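Local coordinates for protein malate dehydrogenase (Pyrococcus horikoshii, PDB 1V9N) that catalyses the NAD-dependent interconversion of (S)-malate and oxaloacetate as a homodimer, here with NADPH bound, at residues A[21-26]-A[39-44]; A[60-65]-A[125-130]; A[316-319]-A[323-326]. All coordinates share one frame; numbering follows the deposited sequence.

Interaction 1: A[21-26]-A[39-44]; sequences SFIVRV and IVADNL
A41 packs against I23 and V24 where two consecutive helices, 16-29 and 34-49, fold back on each other as an antiparallel helical hairpin. The short axes run 142° apart in direction and approach to 8.8 Å, and the tightest backbone pairing is I23 CA to A41 CA at 5.8 Å, a spacing that the single methyl of A41 permits. That methyl, A41 CB, meets two branched side chains: I23 CG2 lies 3.7 Å from it, and V24 CG2 lies 3.9 Å from it. One step on, D42 turns away from the first helix, and its OD1 is instead hydrogen-bonded to the hydroxyl of Y133. A helical turn beyond A41, L44 again faces helix 16-29, while its side chain also rests on Y63 of helix 60-69. I23 serves both positions because its two branches diverge: chi1 of -63° sends CG2 anti to the backbone N and down upon A41, whereas CG1 lies beside that N and carries CD1 onward. All the partners across this interface are apolar, and L60 of helix 60-69 also touches I23. The CG1 arm, extended at chi2 170°, finishes with I23 CD1 4.2 Å from L44 CB.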
loop_
_atom_site.group_PDB
_atom_site.type_symbol
_atom_site.label_atom_id
_atom_site.label_comp_id
_atom_site.label_asym_id
_atom_site.label_seq_id
_atom_site.Cartn_x
_atom_site.Cartn_y
_atom_site.Cartn_z
ATOM N N SER A 21 7.978 -12.940 30.970
ATOM C CA SER A 21 7.467 -13.935 31.913
ATOM C C SER A 21 6.242 -13.412 32.659
ATOM O O SER A 21 5.344 -14.170 33.003
ATOM C CB SER A 21 8.557 -14.329 32.917
ATOM O OG SER A 21 8.953 -13.215 33.695
ATOM N N PHE A 22 6.215 -12.110 32.907
ATOM C CA PHE A 22 5.086 -11.501 33.588
ATOM C C PHE A 22 3.825 -11.715 32.754
ATOM O O PHE A 22 2.839 -12.282 33.234
ATOM C CB PHE A 22 5.324 -10.005 33.777
ATOM C CG PHE A 22 4.095 -9.251 34.192
ATOM C CD1 PHE A 22 3.525 -9.457 35.443
ATOM C CD2 PHE A 22 3.478 -8.368 33.312
ATOM C CE1 PHE A 22 2.359 -8.798 35.808
ATOM C CE2 PHE A 22 2.308 -7.702 33.670
ATOM C CZ PHE A 22 1.749 -7.919 34.918
ATOM N N ILE A 23 3.867 -11.266 31.500
ATOM C CA ILE A 23 2.731 -11.405 30.593
ATOM C C ILE A 23 2.245 -12.847 30.550
ATOM O O ILE A 23 1.044 -13.105 30.618
ATOM C CB ILE A 23 3.100 -10.956 29.150
ATOM C CG1 ILE A 23 3.451 -9.469 29.146
ATOM C CG2 ILE A 23 1.933 -11.214 28.196
ATOM C CD1 ILE A 23 4.048 -8.987 27.833
ATOM N N VAL A 24 3.184 -13.782 30.439
ATOM C CA VAL A 24 2.848 -15.202 30.386
ATOM C C VAL A 24 2.170 -15.675 31.676
ATOM O O VAL A 24 1.265 -16.514 31.632
ATOM C CB VAL A 24 4.110 -16.064 30.109
ATOM C CG1 VAL A 24 3.776 -17.544 30.232
ATOM C CG2 VAL A 24 4.637 -15.771 28.702
ATOM N N ARG A 25 2.604 -15.138 32.816
ATOM C CA ARG A 25 2.010 -15.507 34.104
ATOM C C ARG A 25 0.544 -15.100 34.142
ATOM O O ARG A 25 -0.330 -15.900 34.472
ATOM C CB ARG A 25 2.722 -14.808 35.270
ATOM C CG ARG A 25 3.990 -15.470 35.757
ATOM C CD ARG A 25 4.286 -15.046 37.193
ATOM N NE ARG A 25 4.620 -13.632 37.321
ATOM C CZ ARG A 25 5.739 -13.086 36.851
ATOM N NH1 ARG A 25 6.630 -13.838 36.221
ATOM N NH2 ARG A 25 5.971 -11.791 37.019
ATOM N N VAL A 26 0.290 -13.840 33.814
ATOM C CA VAL A 26 -1.061 -13.298 33.811
ATOM C C VAL A 26 -1.985 -14.073 32.873
ATOM O O VAL A 26 -3.069 -14.506 33.270
ATOM C CB VAL A 26 -1.059 -11.813 33.383
ATOM C CG1 VAL A 26 -2.488 -11.294 33.277
ATOM C CG2 VAL A 26 -0.265 -10.986 34.375
ATOM N N ILE A 39 2.979 -16.644 22.554
ATOM C CA ILE A 39 2.854 -15.944 21.275
ATOM C C ILE A 39 2.408 -14.505 21.530
ATOM O O ILE A 39 2.951 -13.567 20.954
ATOM C CB ILE A 39 1.829 -16.640 20.347
ATOM C CG1 ILE A 39 2.378 -17.993 19.887
ATOM C CG2 ILE A 39 1.526 -15.754 19.146
ATOM C CD1 ILE A 39 1.361 -18.865 19.174
ATOM N N VAL A 40 1.418 -14.329 22.399
ATOM C CA VAL A 40 0.935 -12.987 22.714
ATOM C C VAL A 40 2.061 -12.158 23.337
ATOM O O VAL A 40 2.304 -11.018 22.934
ATOM C CB VAL A 40 -0.263 -13.042 23.699
ATOM C CG1 VAL A 40 -0.736 -11.628 24.025
ATOM C CG2 VAL A 40 -1.402 -13.854 23.084
ATOM N N ALA A 41 2.753 -12.740 24.311
ATOM C CA ALA A 41 3.848 -12.048 24.987
ATOM C C ALA A 41 4.935 -11.643 23.990
ATOM O O ALA A 41 5.435 -10.518 24.024
ATOM C CB ALA A 41 4.433 -12.944 26.075
ATOM N N ASP A 42 5.295 -12.569 23.106
ATOM C CA ASP A 42 6.313 -12.313 22.093
ATOM C C ASP A 42 5.914 -11.097 21.253
ATOM O O ASP A 42 6.731 -10.217 20.985
ATOM C CB ASP A 42 6.463 -13.539 21.186
ATOM C CG ASP A 42 7.644 -13.425 20.235
ATOM O OD1 ASP A 42 7.727 -14.243 19.292
ATOM O OD2 ASP A 42 8.492 -12.527 20.430
ATOM N N ASN A 43 4.646 -11.051 20.847
ATOM C CA ASN A 43 4.137 -9.951 20.038
ATOM C C ASN A 43 4.118 -8.617 20.790
ATOM O O ASN A 43 4.547 -7.589 20.257
ATOM C CB ASN A 43 2.729 -10.303 19.525
ATOM C CG ASN A 43 2.011 -9.122 18.915
ATOM O OD1 ASN A 43 1.454 -8.291 19.629
ATOM N ND2 ASN A 43 2.015 -9.039 17.585
ATOM N N LEU A 44 3.627 -8.628 22.024
ATOM C CA LEU A 44 3.564 -7.402 22.810
ATOM C C LEU A 44 4.953 -6.912 23.216
ATOM O O LEU A 44 5.211 -5.713 23.226
ATOM C CB LEU A 44 2.700 -7.606 24.065
ATOM C CG LEU A 44 1.209 -7.890 23.840
ATOM C CD1 LEU A 44 0.495 -8.007 25.189
ATOM C CD2 LEU A 44 0.596 -6.768 23.020
#

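Interaction 2: A[60-65]-A[125-130]. With NDP (NADPH dihydro-nicotinamide-adenine-dinucleotide phosphate), chain B.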
loop_
_atom_site.group_PDB
_atom_site.type_symbol
_atom_site.label_atom_id
_atom_site.label_comp_id
_atom_site.label_asym_id
_atom_site.label_seq_id
_atom_site.Cartn_x
_atom_site.Cartn_y
_atom_site.Cartn_z
ATOM N N LEU A 60 -2.107 -4.790 27.618
ATOM C CA LEU A 60 -2.383 -6.062 28.256
ATOM C C LEU A 60 -3.752 -6.010 28.933
ATOM O O LEU A 60 -4.489 -6.994 28.943
ATOM C CB LEU A 60 -1.304 -6.381 29.288
ATOM C CG LEU A 60 -1.494 -7.719 30.000
ATOM C CD1 LEU A 60 -1.338 -8.859 28.997
ATOM C CD2 LEU A 60 -0.477 -7.844 31.129
ATOM N N LYS A 61 -4.096 -4.852 29.487
ATOM C CA LYS A 61 -5.383 -4.690 30.162
ATOM C C LYS A 61 -6.545 -4.912 29.193
ATOM O O LYS A 61 -7.623 -5.355 29.593
ATOM C CB LYS A 61 -5.485 -3.295 30.779
ATOM C CG LYS A 61 -5.500 -2.166 29.766
ATOM C CD LYS A 61 -5.677 -0.816 30.449
ATOM C CE LYS A 61 -5.765 0.306 29.425
ATOM N NZ LYS A 61 -5.997 1.629 30.066
ATOM N N ARG A 62 -6.315 -4.601 27.919
ATOM C CA ARG A 62 -7.321 -4.769 26.879
ATOM C C ARG A 62 -7.619 -6.250 26.667
ATOM O O ARG A 62 -8.779 -6.658 26.589
ATOM C CB ARG A 62 -6.829 -4.149 25.565
ATOM C CG ARG A 62 -7.736 -4.406 24.367
ATOM C CD ARG A 62 -7.191 -3.770 23.084
ATOM N NE ARG A 62 -8.185 -3.789 22.017
ATOM C CZ ARG A 62 -8.118 -3.061 20.905
ATOM N NH1 ARG A 62 -7.091 -2.243 20.700
ATOM N NH2 ARG A 62 -9.090 -3.141 20.003
ATOM N N TYR A 63 -6.565 -7.054 26.573
ATOM C CA TYR A 63 -6.732 -8.485 26.368
ATOM C C TYR A 63 -7.263 -9.161 27.620
ATOM O O TYR A 63 -8.072 -10.082 27.531
ATOM C CB TYR A 63 -5.406 -9.120 25.935
ATOM C CG TYR A 63 -4.808 -8.460 24.713
ATOM C CD1 TYR A 63 -5.601 -8.146 23.609
ATOM C CD2 TYR A 63 -3.454 -8.138 24.662
ATOM C CE1 TYR A 63 -5.059 -7.525 22.485
ATOM C CE2 TYR A 63 -2.903 -7.519 23.540
ATOM C CZ TYR A 63 -3.711 -7.216 22.458
ATOM O OH TYR A 63 -3.162 -6.615 21.346
ATOM N N VAL A 64 -6.804 -8.707 28.783
ATOM C CA VAL A 64 -7.269 -9.260 30.055
ATOM C C VAL A 64 -8.781 -9.073 30.168
ATOM O O VAL A 64 -9.509 -10.019 30.446
ATOM C CB VAL A 64 -6.598 -8.558 31.265
ATOM C CG1 VAL A 64 -7.337 -8.914 32.556
ATOM C CG2 VAL A 64 -5.139 -8.979 31.367
ATOM N N ASP A 65 -9.251 -7.848 29.947
ATOM C CA ASP A 65 -10.683 -7.570 30.032
ATOM C C ASP A 65 -11.471 -8.403 29.024
ATOM O O ASP A 65 -12.564 -8.878 29.321
ATOM C CB ASP A 65 -10.964 -6.085 29.794
ATOM C CG ASP A 65 -10.455 -5.207 30.925
ATOM O OD1 ASP A 65 -10.339 -5.711 32.066
ATOM O OD2 ASP A 65 -10.187 -4.010 30.678
ATOM N N SER A 125 -11.676 -12.433 14.170
ATOM C CA SER A 125 -10.493 -12.448 15.016
ATOM C C SER A 125 -10.555 -11.264 15.997
ATOM O O SER A 125 -11.614 -10.669 16.200
ATOM C CB SER A 125 -9.237 -12.357 14.141
ATOM O OG SER A 125 -8.050 -12.435 14.914
ATOM N N ASN A 126 -9.416 -10.927 16.595
ATOM C CA ASN A 126 -9.328 -9.831 17.555
ATOM C C ASN A 126 -8.068 -9.011 17.292
ATOM O O ASN A 126 -7.258 -9.379 16.446
ATOM C CB ASN A 126 -9.307 -10.393 18.989
ATOM C CG ASN A 126 -10.702 -10.622 19.545
ATOM O OD1 ASN A 126 -11.439 -9.663 19.796
ATOM N ND2 ASN A 126 -11.081 -11.888 19.724
ATOM N N HIS A 127 -7.901 -7.906 18.016
ATOM C CA HIS A 127 -6.735 -7.036 17.840
ATOM C C HIS A 127 -5.456 -7.866 17.911
ATOM O O HIS A 127 -5.246 -8.589 18.882
ATOM C CB HIS A 127 -6.739 -5.959 18.927
ATOM C CG HIS A 127 -5.582 -5.009 18.854
ATOM N ND1 HIS A 127 -4.414 -5.203 19.560
ATOM C CD2 HIS A 127 -5.425 -3.850 18.174
ATOM C CE1 HIS A 127 -3.588 -4.199 19.321
ATOM N NE2 HIS A 127 -4.177 -3.365 18.484
ATOM N N TYR A 128 -4.600 -7.769 16.895
ATOM C CA TYR A 128 -3.382 -8.576 16.908
ATOM C C TYR A 128 -2.041 -7.870 17.127
ATOM O O TYR A 128 -0.992 -8.405 16.779
ATOM C CB TYR A 128 -3.318 -9.464 15.650
ATOM C CG TYR A 128 -2.938 -8.816 14.314
ATOM C CD1 TYR A 128 -2.469 -7.500 14.233
ATOM C CD2 TYR A 128 -2.970 -9.571 13.135
ATOM C CE1 TYR A 128 -2.033 -6.956 13.011
ATOM C CE2 TYR A 128 -2.533 -9.040 11.918
ATOM C CZ TYR A 128 -2.062 -7.736 11.861
ATOM O OH TYR A 128 -1.583 -7.237 10.664
ATOM N N GLY A 129 -2.068 -6.682 17.716
ATOM C CA GLY A 129 -0.825 -5.976 17.967
ATOM C C GLY A 129 -0.204 -5.364 16.727
ATOM O O GLY A 129 -0.916 -4.946 15.819
ATOM N N ILE A 130 1.126 -5.308 16.677
ATOM C CA ILE A 130 1.795 -4.714 15.523
ATOM C C ILE A 130 1.748 -5.632 14.305
ATOM O O ILE A 130 1.972 -6.838 14.412
ATOM C CB ILE A 130 3.270 -4.339 15.841
ATOM C CG1 ILE A 130 4.037 -5.557 16.344
ATOM C CG2 ILE A 130 3.313 -3.230 16.894
ATOM C CD1 ILE A 130 5.486 -5.259 16.653
HETATM P PA NDP B . 5.700 4.967 12.492
HETATM O O1A NDP B . 6.294 4.808 13.798
HETATM O O2A NDP B . 5.409 6.308 11.876
HETATM O O5B NDP B . 6.615 4.093 11.448
HETATM C C5B NDP B . 6.282 4.007 10.050
HETATM C C4B NDP B . 7.345 3.080 9.429
HETATM O O4B NDP B . 8.359 3.973 8.933
HETATM C C3B NDP B . 8.053 2.100 10.322
HETATM O O3B NDP B . 8.264 0.873 9.561
HETATM C C2B NDP B . 9.353 2.718 10.698
HETATM O O2B NDP B . 10.427 1.837 11.073
HETATM C C1B NDP B . 9.607 3.584 9.503
HETATM N N9A NDP B . 10.319 4.861 9.786
HETATM C C8A NDP B . 10.191 5.741 10.898
HETATM N N7A NDP B . 10.980 6.783 10.768
HETATM C C5A NDP B . 11.642 6.626 9.584
HETATM C C6A NDP B . 12.614 7.388 8.860
HETATM N N6A NDP B . 13.060 8.549 9.353
HETATM N N1A NDP B . 13.089 6.927 7.652
HETATM C C2A NDP B . 12.634 5.739 7.135
HETATM N N3A NDP B . 11.718 4.952 7.736
HETATM C C4A NDP B . 11.255 5.453 8.968
HETATM O O3 NDP B . 4.377 4.140 12.307
HETATM P PN NDP B . 2.904 4.105 12.896
HETATM O O1N NDP B . 2.029 4.344 11.753
HETATM O O2N NDP B . 2.950 5.149 13.976
HETATM O O5D NDP B . 2.838 2.618 13.460
HETATM C C5D NDP B . 2.283 2.295 14.766
HETATM C C4D NDP B . 2.355 0.741 15.027
HETATM O O4D NDP B . 1.054 0.339 15.417
HETATM C C3D NDP B . 2.718 -0.161 13.821
HETATM O O3D NDP B . 3.622 -1.173 14.282
HETATM C C2D NDP B . 1.396 -0.705 13.308
HETATM O O2D NDP B . 1.559 -1.957 12.676
HETATM C C1D NDP B . 0.560 -0.735 14.614
HETATM N N1N NDP B . -0.901 -0.543 14.407
HETATM C C2N NDP B . -1.736 -1.648 14.734
HETATM C C3N NDP B . -3.167 -1.466 14.545
HETATM C C7N NDP B . -4.082 -2.565 14.873
HETATM O O7N NDP B . -5.310 -2.484 14.746
HETATM N N7N NDP B . -3.597 -3.747 15.341
HETATM C C4N NDP B . -3.633 -0.208 14.056
HETATM C C5N NDP B . -2.799 0.855 13.738
HETATM C C6N NDP B . -1.426 0.695 13.917
HETATM P P2B NDP B . 10.881 1.515 12.523
HETATM O O1X NDP B . 12.348 1.535 12.399
HETATM O O2X NDP B . 10.382 0.164 12.925
HETATM O O3X NDP B . 10.371 2.592 13.476
#
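The nicotinamide end of the NADPH site is where H127, in the loop between strand 117-125 and helix 132-139, meets R62 and Y63 of helix 60-69. H127 is gripped in two different ways. At the ring edge, in the imidazole plane, Y63 OH shares a 2.6 Å hydrogen bond with H127 ND1, either atom being a possible donor; the two rings meet rim to rim, their planes 33° apart. Over one imidazole face lies the guanidinium of R62, nearly flat with planes at 23°, and R62 NH1 comes to 3.4 Å from H127 CD2, offset toward the rim. R62 gets there on a fully extended chain, with CG anti to its backbone N (chi1 173°), and its NE is hydrogen-bonded to T271. Y63 OH has a further, weak bond from Q98. On the cofactor side, the carboxamide N7N of NADPH donates to G129 O at 3.0 Å, and I130 CG2 comes within 3.3 Å of the ribose oxygen O3D. H127 NE2 approaches the same N7N at 3.2 Å, a close contact rather than a hydrogen bond. With an alanine here in place of H127, Y63 OH would probably lose its main partner and the R62 guanidinium the ring it lies on, with a gap opened beside the carboxamide. Held at ND1 and over one face, the imidazole is probably kept from turning, with NE2 directed toward the cofactor, 5.5 Å from C4N, the hydride-carrying carbon of a nicotinamide.

Interaction 3: A[316-319]-A[323-326]. With NDP (NADPH dihydro-nicotinamide-adenine-dinucleotide phosphate), chain B.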
loop_
_atom_site.group_PDB
_atom_site.type_symbol
_atom_site.label_atom_id
_atom_site.label_comp_id
_atom_site.label_asym_id
_atom_site.label_seq_id
_atom_site.Cartn_x
_atom_site.Cartn_y
_atom_site.Cartn_z
ATOM N N PHE A 316 18.784 17.327 8.429
ATOM C CA PHE A 316 18.788 15.919 8.804
ATOM C C PHE A 316 20.140 15.279 9.094
ATOM O O PHE A 316 21.136 15.642 8.508
ATOM C CB PHE A 316 18.015 15.153 7.718
ATOM C CG PHE A 316 16.543 15.457 7.735
ATOM C CD1 PHE A 316 15.834 15.225 8.906
ATOM C CD2 PHE A 316 15.837 15.858 6.600
ATOM C CE1 PHE A 316 14.462 15.354 8.955
ATOM C CE2 PHE A 316 14.430 15.993 6.644
ATOM C CZ PHE A 316 13.751 15.728 7.832
ATOM N N GLU A 317 20.205 14.322 9.999
ATOM C CA GLU A 317 21.506 13.748 10.322
ATOM C C GLU A 317 21.748 12.508 9.501
ATOM O O GLU A 317 22.865 12.200 9.031
ATOM C CB GLU A 317 21.489 13.388 11.812
ATOM C CG GLU A 317 22.076 12.076 12.291
ATOM C CD GLU A 317 23.522 11.948 11.920
ATOM O OE1 GLU A 317 24.166 13.000 11.718
ATOM O OE2 GLU A 317 24.011 10.801 11.842
ATOM N N ARG A 318 20.650 11.806 9.293
ATOM C CA ARG A 318 20.778 10.505 8.690
ATOM C C ARG A 318 19.542 10.124 7.926
ATOM O O ARG A 318 18.457 10.616 8.208
ATOM C CB ARG A 318 21.043 9.606 9.891
ATOM C CG ARG A 318 20.944 8.166 9.706
ATOM C CD ARG A 318 21.148 7.572 11.076
ATOM N NE ARG A 318 21.331 6.138 10.968
ATOM C CZ ARG A 318 21.752 5.366 11.960
ATOM N NH1 ARG A 318 22.033 5.901 13.136
ATOM N NH2 ARG A 318 21.899 4.061 11.776
ATOM N N ILE A 319 19.729 9.268 6.938
ATOM C CA ILE A 319 18.615 8.757 6.150
ATOM C C ILE A 319 18.463 7.332 6.663
ATOM O O ILE A 319 19.398 6.533 6.577
ATOM C CB ILE A 319 18.940 8.731 4.640
ATOM C CG1 ILE A 319 19.058 10.164 4.111
ATOM C CG2 ILE A 319 17.854 7.971 3.890
ATOM C CD1 ILE A 319 19.498 10.262 2.664
ATOM N N GLY A 323 12.460 0.123 9.483
ATOM C CA GLY A 323 12.733 -0.970 10.395
ATOM C C GLY A 323 14.028 -0.760 11.163
ATOM O O GLY A 323 14.228 -1.349 12.225
ATOM N N GLU A 324 14.902 0.088 10.626
ATOM C CA GLU A 324 16.194 0.362 11.245
ATOM C C GLU A 324 16.107 0.941 12.659
ATOM O O GLU A 324 16.733 0.412 13.575
ATOM C CB GLU A 324 17.018 1.286 10.343
ATOM C CG GLU A 324 18.405 1.598 10.869
ATOM C CD GLU A 324 19.291 2.236 9.818
ATOM O OE1 GLU A 324 18.770 2.999 8.981
ATOM O OE2 GLU A 324 20.513 1.976 9.837
ATOM N N LYS A 325 15.353 2.024 12.837
ATOM C CA LYS A 325 15.199 2.621 14.165
ATOM C C LYS A 325 14.726 1.562 15.156
ATOM O O LYS A 325 15.272 1.432 16.249
ATOM C CB LYS A 325 14.169 3.753 14.148
ATOM C CG LYS A 325 14.616 5.044 13.486
ATOM C CD LYS A 325 13.480 6.057 13.525
ATOM C CE LYS A 325 13.863 7.375 12.892
ATOM N NZ LYS A 325 12.718 8.336 12.889
ATOM N N GLY A 326 13.700 0.812 14.761
ATOM C CA GLY A 326 13.152 -0.224 15.620
ATOM C C GLY A 326 14.153 -1.280 16.050
ATOM O O GLY A 326 14.202 -1.651 17.225
HETATM P PA NDP B . 5.700 4.967 12.492
HETATM O O1A NDP B . 6.294 4.808 13.798
HETATM O O2A NDP B . 5.409 6.308 11.876
HETATM O O5B NDP B . 6.615 4.093 11.448
HETATM C C5B NDP B . 6.282 4.007 10.050
HETATM C C4B NDP B . 7.345 3.080 9.429
HETATM O O4B NDP B . 8.359 3.973 8.933
HETATM C C3B NDP B . 8.053 2.100 10.322
HETATM O O3B NDP B . 8.264 0.873 9.561
HETATM C C2B NDP B . 9.353 2.718 10.698
HETATM O O2B NDP B . 10.427 1.837 11.073
HETATM C C1B NDP B . 9.607 3.584 9.503
HETATM N N9A NDP B . 10.319 4.861 9.786
HETATM C C8A NDP B . 10.191 5.741 10.898
HETATM N N7A NDP B . 10.980 6.783 10.768
HETATM C C5A NDP B . 11.642 6.626 9.584
HETATM C C6A NDP B . 12.614 7.388 8.860
HETATM N N6A NDP B . 13.060 8.549 9.353
HETATM N N1A NDP B . 13.089 6.927 7.652
HETATM C C2A NDP B . 12.634 5.739 7.135
HETATM N N3A NDP B . 11.718 4.952 7.736
HETATM C C4A NDP B . 11.255 5.453 8.968
HETATM O O3 NDP B . 4.377 4.140 12.307
HETATM P PN NDP B . 2.904 4.105 12.896
HETATM O O1N NDP B . 2.029 4.344 11.753
HETATM O O2N NDP B . 2.950 5.149 13.976
HETATM O O5D NDP B . 2.838 2.618 13.460
HETATM C C5D NDP B . 2.283 2.295 14.766
HETATM C C4D NDP B . 2.355 0.741 15.027
HETATM O O4D NDP B . 1.054 0.339 15.417
HETATM C C3D NDP B . 2.718 -0.161 13.821
HETATM O O3D NDP B . 3.622 -1.173 14.282
HETATM C C2D NDP B . 1.396 -0.705 13.308
HETATM O O2D NDP B . 1.559 -1.957 12.676
HETATM C C1D NDP B . 0.560 -0.735 14.614
HETATM N N1N NDP B . -0.901 -0.543 14.407
HETATM C C2N NDP B . -1.736 -1.648 14.734
HETATM C C3N NDP B . -3.167 -1.466 14.545
HETATM C C7N NDP B . -4.082 -2.565 14.873
HETATM O O7N NDP B . -5.310 -2.484 14.746
HETATM N N7N NDP B . -3.597 -3.747 15.341
HETATM C C4N NDP B . -3.633 -0.208 14.056
HETATM C C5N NDP B . -2.799 0.855 13.738
HETATM C C6N NDP B . -1.426 0.695 13.917
HETATM P P2B NDP B . 10.881 1.515 12.523
HETATM O O1X NDP B . 12.348 1.535 12.399
HETATM O O2X NDP B . 10.382 0.164 12.925
HETATM O O3X NDP B . 10.371 2.592 13.476
#
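R318 and E324 form a salt bridge across the turn that leads into helix 324-336, with R318 NH2 3.2 Å from E324 OE2. The two side chains approach from opposite directions with their flat groups nearly perpendicular, at 85°. The guanidinium meets OE2 from above the carboxylate plane, 72° out of it, and the N-H...O angle is 144°, so the carboxylate is met over its plane by a bent bond. E324 has a stronger partner in K308, which pairs with OE1; the backbone N of I321 binds OE1 as well. Both ends reach their places on extended chains.

The helix start itself is built around the 2'-phosphate of NADPH. G326 N donates to NDP O1X at 2.8 Å, and G323 N, at the N-cap position, donates to NDP O2B at 3.1 Å. K325 N is also close to O1X, at 3.1 Å, placing the phosphate by backbone amides at a helix N-terminus, whose dipole probably helps to stabilise its charge. A beta carbon on G326 would probably clash with the phosphate oxygen O2X. K325 extends past the phosphate to the adenine, where NZ bonds N7A at 3.2 Å and also forms a salt bridge with E238 of the second subunit.

Farther out, W320 makes cation-pi contacts with both R318 and K325, and F316 and I319 pack on G159 of the second subunit. The loop holding 316-319 connects helix 293-308, whose last residue is K308, to helix 324-336 beside the subunit interface.

Interactions 1 and 2 adjoin, their centres about 11 Å apart. L44 CD2 of 39-44 lies 3.6 Å from Y63 CE2 of 60-65, and N43 ND2 comes within 3.2 Å of Y128 O, so the helical hairpin backs the loop that receives the nicotinamide; the L44 side chain is itself about 9 Å from NADPH. Interaction 3 stands on the opposite side of the chain's centre from interaction 2, with its centre about 29 Å from those of both others and its nearest atoms about 9 Å from interaction 2. NADPH bridges that separation: its carboxamide meets 125-130, while its 2'-phosphate and adenine meet 323-326.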